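Local coordinates for protein putative serine phosphatase (PDB 6K4E) that probably dephosphorylates phosphorylated serine or threonine residues as a magnesium-binding PP2C-type phosphatase, in a signalling pathway that controls biofilm formation in response to carbon availability, at residues Gly109-Ala114 with Met171-Val176; Asp95-Arg100 with Asp292-Ser297. All blocks are in the same frame, centred on the assembly; numbering follows the deposited sequence.

Contact 1. Residues Gly109-Ala114 with Met171-Val176; sequences GVVDCA and MDAGLV. With MG (magnesium ion), chain G; MG (magnesium ion), chain F.
Asp112 OD2 is gripped by the chain F magnesium ion at 2.1 Å and by water 1, which donates to it and also, over a longer 3.3 Å, to Asp172 OD2. The other oxygen, Asp112 OD1, binds the chain G magnesium ion at 2.2 Å, so one carboxylate bridges both metals; with CG anti to the backbone N (chi1 180°), the carboxylate projects from the sheet face it shares with Asp172, toward both ions. Cys113 contributes its carbonyl O to the chain G ion, while Gly115, Asp238 and Asp291 add protein ligands to the two sites. Behind this carboxylate, the antiparallel strands of 109-113 and 171-176 fix the backbone: Asp112 and Asp172 form a hydrogen-bonded pair, Asp112 N to Asp172 O and Asp172 N to Asp112 O both 2.8 Å. Val110 and Gly174 repeat the pattern. On the other face of the sheet, Val111 CG1 lies 3.9 Å from Met171 SD, and Cys113 SG meets Met171 CE, under helix 117-138. The chemistry implies a binuclear metal centre of PP2C type carried by Asp112, with Asp172 joined to it through water 1 and a further magnesium ion about 4 Å from the Asp172 side chain.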
loop_
_atom_site.group_PDB
_atom_site.type_symbol
_atom_site.label_atom_id
_atom_site.label_comp_id
_atom_site.label_asym_id
_atom_site.label_seq_id
_atom_site.Cartn_x
_atom_site.Cartn_y
_atom_site.Cartn_z
ATOM N N GLY B 109 8.068 -14.635 8.042
ATOM C CA GLY B 109 8.569 -14.464 6.683
ATOM C C GLY B 109 9.177 -13.121 6.350
ATOM O O GLY B 109 9.097 -12.190 7.142
ATOM N N VAL B 110 9.832 -13.032 5.189
ATOM C CA VAL B 110 10.470 -11.814 4.666
ATOM C C VAL B 110 10.003 -11.643 3.239
ATOM O O VAL B 110 9.706 -12.632 2.559
ATOM C CB VAL B 110 12.025 -11.799 4.735
ATOM C CG1 VAL B 110 12.534 -11.763 6.174
ATOM C CG2 VAL B 110 12.653 -12.945 3.923
ATOM N N VAL B 111 9.931 -10.396 2.776
ATOM C CA VAL B 111 9.449 -10.096 1.423
ATOM C C VAL B 111 10.331 -8.997 0.861
ATOM O O VAL B 111 10.642 -8.056 1.575
ATOM C CB VAL B 111 7.931 -9.667 1.381
ATOM C CG1 VAL B 111 7.472 -9.427 -0.045
ATOM C CG2 VAL B 111 7.012 -10.688 2.053
ATOM N N ASP B 112 10.716 -9.109 -0.415
ATOM C CA ASP B 112 11.486 -8.074 -1.109
ATOM C C ASP B 112 10.651 -7.766 -2.328
ATOM O O ASP B 112 10.566 -8.608 -3.230
ATOM C CB ASP B 112 12.896 -8.594 -1.512
ATOM C CG ASP B 112 13.782 -7.586 -2.251
ATOM O OD1 ASP B 112 13.281 -6.491 -2.589
ATOM O OD2 ASP B 112 15.007 -7.869 -2.428
ATOM N N CYS B 113 9.934 -6.607 -2.302
ATOM C CA CYS B 113 9.087 -6.127 -3.393
ATOM C C CYS B 113 9.950 -5.471 -4.447
ATOM O O CYS B 113 10.974 -4.901 -4.099
ATOM C CB CYS B 113 8.050 -5.136 -2.872
ATOM S SG CYS B 113 6.910 -5.819 -1.654
ATOM N N ALA B 114 9.484 -5.438 -5.702
ATOM C CA ALA B 114 10.191 -4.785 -6.808
ATOM C C ALA B 114 10.559 -3.356 -6.436
ATOM O O ALA B 114 9.728 -2.622 -5.907
ATOM C CB ALA B 114 9.338 -4.800 -8.051
ATOM N N MET B 171 7.816 -9.871 -6.761
ATOM C CA MET B 171 8.371 -9.851 -5.418
ATOM C C MET B 171 8.924 -11.181 -4.997
ATOM O O MET B 171 8.438 -12.230 -5.418
ATOM C CB MET B 171 7.365 -9.317 -4.388
ATOM C CG MET B 171 6.152 -10.196 -4.168
ATOM S SD MET B 171 4.939 -9.532 -3.003
ATOM C CE MET B 171 4.543 -8.050 -3.828
ATOM N N ASP B 172 9.977 -11.123 -4.188
ATOM C CA ASP B 172 10.600 -12.290 -3.601
ATOM C C ASP B 172 9.994 -12.426 -2.225
ATOM O O ASP B 172 9.641 -11.418 -1.631
ATOM C CB ASP B 172 12.109 -12.075 -3.470
ATOM C CG ASP B 172 12.826 -11.782 -4.773
ATOM O OD1 ASP B 172 12.258 -12.108 -5.846
ATOM O OD2 ASP B 172 14.001 -11.300 -4.714
ATOM N N ALA B 173 9.844 -13.655 -1.733
ATOM C CA ALA B 173 9.333 -13.956 -0.398
ATOM C C ALA B 173 9.762 -15.319 0.078
ATOM O O ALA B 173 9.910 -16.239 -0.715
ATOM C CB ALA B 173 7.814 -13.821 -0.324
ATOM N N GLY B 174 10.025 -15.406 1.368
ATOM C CA GLY B 174 10.377 -16.642 2.043
ATOM C C GLY B 174 9.441 -16.710 3.225
ATOM O O GLY B 174 9.444 -15.794 4.044
ATOM N N LEU B 175 8.580 -17.723 3.265
ATOM C CA LEU B 175 7.591 -17.908 4.325
ATOM C C LEU B 175 7.791 -19.222 5.008
ATOM O O LEU B 175 7.919 -20.238 4.342
ATOM C CB LEU B 175 6.175 -17.904 3.747
ATOM C CG LEU B 175 5.449 -16.597 3.663
ATOM C CD1 LEU B 175 4.135 -16.827 3.045
ATOM C CD2 LEU B 175 5.223 -15.996 5.048
ATOM N N VAL B 176 7.734 -19.223 6.334
ATOM C CA VAL B 176 7.937 -20.426 7.129
ATOM C C VAL B 176 6.814 -20.639 8.150
ATOM O O VAL B 176 6.525 -19.740 8.939
ATOM C CB VAL B 176 9.323 -20.352 7.833
ATOM C CG1 VAL B 176 9.534 -21.513 8.790
ATOM C CG2 VAL B 176 10.481 -20.269 6.830
HETATM MG MG MG G . 13.321 -4.523 -3.663
HETATM MG MG MG F . 16.598 -6.479 -2.749
HETATM O O HOH W 1 15.455 -10.630 -1.835
HETATM O O HOH W 2 16.472 -6.331 -0.480
HETATM O O HOH W 3 15.569 -4.733 -3.335
HETATM O O HOH W 4 16.470 -6.834 -4.779
HETATM O O HOH W 5 13.680 -3.910 -1.607
HETATM O O HOH W 6 13.666 -5.883 -5.162
#

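Contact 2. Residues Asp95-Arg100 with Asp292-Ser297; sequences DFYVYR and DITILS
Asp95 faces Thr294 and Asp292 across the PP2C beta-sandwich: strand 95-101 belongs to one antiparallel sheet and strand 293-300 to the other. The segment axes run 7.3 Å apart and only 17° from parallel, too far apart for backbone pairing, so side chains make the contact. From the base of Asp95, CB lies 3.2 Å from Thr294 OG1, and CG comes to 3.6 Å from Asp292 CB. The carboxylate then splits its tasks. OD2 accepts a hydrogen bond of 2.7 Å from Thr294 OG1, which arrives on the anti side, 16° out of the carboxylate plane; Thr237 supplies a second hydrogen bond to this oxygen. OD1 instead accepts hydrogen bonds from two waters, water 2 at 2.8 Å and water 5 at 2.9 Å. Both waters are also ligands of magnesium, one on each ion of the pair, which places Asp95 in the second shell, consistent with a role in orienting metal-bound water. Asp292 shares the task, its main-chain O taking water 2 and its OD2 taking water 5. Its carboxylate is anchored elsewhere by the backbone N atoms of Arg89 and Gly94, and its plane stands 62° from that of Asp95. Away from the metals the interface turns apolar. The phenol of Tyr97 runs off to a hydrogen bond with Asp71, while its CD1 lies 4.0 Å from Thr294 CG2. Leu296 crosses this side chain at about a right angle, its CD2 methyl resting 3.7 Å from Tyr97 CB.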
loop_
_atom_site.group_PDB
_atom_site.type_symbol
_atom_site.label_atom_id
_atom_site.label_comp_id
_atom_site.label_asym_id
_atom_site.label_seq_id
_atom_site.Cartn_x
_atom_site.Cartn_y
_atom_site.Cartn_z
ATOM N N ASP B 95 11.474 -3.764 1.225
ATOM C CA ASP B 95 11.589 -4.957 2.045
ATOM C C ASP B 95 10.727 -4.835 3.260
ATOM O O ASP B 95 10.709 -3.771 3.909
ATOM C CB ASP B 95 13.037 -5.093 2.560
ATOM C CG ASP B 95 14.066 -5.841 1.730
ATOM O OD1 ASP B 95 13.890 -5.931 0.494
ATOM O OD2 ASP B 95 15.116 -6.210 2.295
ATOM N N PHE B 96 10.119 -5.951 3.654
ATOM C CA PHE B 96 9.371 -6.016 4.912
ATOM C C PHE B 96 9.339 -7.453 5.411
ATOM O O PHE B 96 9.985 -8.323 4.841
ATOM C CB PHE B 96 7.973 -5.329 4.850
ATOM C CG PHE B 96 6.872 -6.090 4.144
ATOM C CD1 PHE B 96 6.862 -6.205 2.760
ATOM C CD2 PHE B 96 5.842 -6.690 4.867
ATOM C CE1 PHE B 96 5.826 -6.885 2.109
ATOM C CE2 PHE B 96 4.838 -7.425 4.215
ATOM C CZ PHE B 96 4.823 -7.499 2.848
ATOM N N TYR B 97 8.679 -7.683 6.520
ATOM C CA TYR B 97 8.619 -8.997 7.128
ATOM C C TYR B 97 7.282 -9.171 7.803
ATOM O O TYR B 97 6.597 -8.188 8.130
ATOM C CB TYR B 97 9.771 -9.211 8.118
ATOM C CG TYR B 97 10.003 -8.069 9.080
ATOM C CD1 TYR B 97 10.732 -6.950 8.696
ATOM C CD2 TYR B 97 9.591 -8.155 10.411
ATOM C CE1 TYR B 97 11.000 -5.914 9.592
ATOM C CE2 TYR B 97 9.854 -7.121 11.319
ATOM C CZ TYR B 97 10.548 -6.002 10.897
ATOM O OH TYR B 97 10.865 -4.986 11.749
ATOM N N VAL B 98 6.889 -10.428 7.940
ATOM C CA VAL B 98 5.598 -10.779 8.504
ATOM C C VAL B 98 5.820 -11.725 9.674
ATOM O O VAL B 98 6.868 -12.350 9.793
ATOM C CB VAL B 98 4.649 -11.386 7.414
ATOM C CG1 VAL B 98 4.250 -10.333 6.380
ATOM C CG2 VAL B 98 5.267 -12.606 6.715
ATOM N N TYR B 99 4.818 -11.849 10.506
ATOM C CA TYR B 99 4.823 -12.741 11.655
ATOM C C TYR B 99 3.385 -12.879 12.095
ATOM O O TYR B 99 2.660 -11.890 12.123
ATOM C CB TYR B 99 5.639 -12.150 12.812
ATOM C CG TYR B 99 5.553 -12.999 14.060
ATOM C CD1 TYR B 99 6.149 -14.259 14.114
ATOM C CD2 TYR B 99 4.905 -12.535 15.195
ATOM C CE1 TYR B 99 6.078 -15.043 15.260
ATOM C CE2 TYR B 99 4.830 -13.316 16.349
ATOM C CZ TYR B 99 5.422 -14.570 16.374
ATOM O OH TYR B 99 5.362 -15.368 17.481
ATOM N N ARG B 100 2.974 -14.106 12.408
ATOM C CA ARG B 100 1.641 -14.443 12.897
ATOM C C ARG B 100 1.753 -15.603 13.898
ATOM O O ARG B 100 2.000 -16.740 13.498
ATOM C CB ARG B 100 0.720 -14.801 11.719
ATOM C CG ARG B 100 -0.723 -15.176 12.125
ATOM C CD ARG B 100 -1.547 -13.985 12.608
ATOM N NE ARG B 100 -1.773 -13.020 11.525
ATOM C CZ ARG B 100 -2.862 -12.953 10.772
ATOM N NH1 ARG B 100 -3.894 -13.751 11.013
ATOM N NH2 ARG B 100 -2.926 -12.095 9.771
ATOM N N ASP B 292 18.062 -2.538 0.066
ATOM C CA ASP B 292 17.387 -2.674 1.347
ATOM C C ASP B 292 17.887 -3.972 1.981
ATOM O O ASP B 292 18.038 -4.992 1.288
ATOM C CB ASP B 292 15.871 -2.763 1.125
ATOM C CG ASP B 292 15.287 -1.540 0.492
ATOM O OD1 ASP B 292 15.631 -0.447 0.924
ATOM O OD2 ASP B 292 14.467 -1.686 -0.433
ATOM N N ILE B 293 18.180 -3.925 3.273
ATOM C CA ILE B 293 18.659 -5.084 4.015
ATOM C C ILE B 293 17.577 -5.556 5.013
ATOM O O ILE B 293 16.921 -4.737 5.652
ATOM C CB ILE B 293 20.041 -4.774 4.693
ATOM C CG1 ILE B 293 21.134 -4.545 3.621
ATOM C CG2 ILE B 293 20.466 -5.871 5.689
ATOM C CD1 ILE B 293 22.368 -3.789 4.052
ATOM N N THR B 294 17.368 -6.882 5.091
ATOM C CA THR B 294 16.470 -7.539 6.037
ATOM C C THR B 294 17.005 -8.898 6.344
ATOM O O THR B 294 17.328 -9.651 5.434
ATOM C CB THR B 294 15.011 -7.694 5.549
ATOM O OG1 THR B 294 14.605 -6.481 4.942
ATOM C CG2 THR B 294 14.029 -8.023 6.724
ATOM N N ILE B 295 17.112 -9.195 7.646
ATOM C CA ILE B 295 17.435 -10.509 8.157
ATOM C C ILE B 295 16.477 -10.758 9.317
ATOM O O ILE B 295 16.522 -10.048 10.307
ATOM C CB ILE B 295 18.920 -10.759 8.564
ATOM C CG1 ILE B 295 19.882 -10.499 7.407
ATOM C CG2 ILE B 295 19.091 -12.189 9.144
ATOM C CD1 ILE B 295 21.361 -10.913 7.756
ATOM N N LEU B 296 15.628 -11.770 9.184
ATOM C CA LEU B 296 14.730 -12.189 10.242
ATOM C C LEU B 296 15.175 -13.569 10.679
ATOM O O LEU B 296 15.248 -14.502 9.872
ATOM C CB LEU B 296 13.254 -12.160 9.789
ATOM C CG LEU B 296 12.170 -12.422 10.847
ATOM C CD1 LEU B 296 12.479 -11.741 12.182
ATOM C CD2 LEU B 296 10.805 -12.052 10.317
ATOM N N SER B 297 15.588 -13.660 11.946
ATOM C CA SER B 297 16.089 -14.899 12.493
ATOM C C SER B 297 15.210 -15.335 13.608
ATOM O O SER B 297 14.626 -14.497 14.273
ATOM C CB SER B 297 17.532 -14.741 12.958
ATOM O OG SER B 297 18.057 -15.927 13.534
HETATM O O HOH W 2 16.472 -6.331 -0.480
HETATM O O HOH W 5 13.680 -3.910 -1.607
#

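How the contacts relate
Following the chain from the N terminus, strand 95-101 is the first strand of these contacts and turns directly into strand 105-113, its neighbour in the same sheet. Helices 117-138 and 143-157 then intervene before strand 171-179 returns to the sheet, and contact 1 closes this largely helical loop. The chain then adds further strands of both sheets, and only strand 293-300, near the C terminus, closes contact 2, inside whose much larger loop contact 1 is nested. Contact 1 thus joins strands within one sheet, whereas contact 2 ties that sheet to the opposite one. They meet where Val111 N lies 2.9 Å from Phe96 O, a probable hydrogen bond, and share waters 2 and 5.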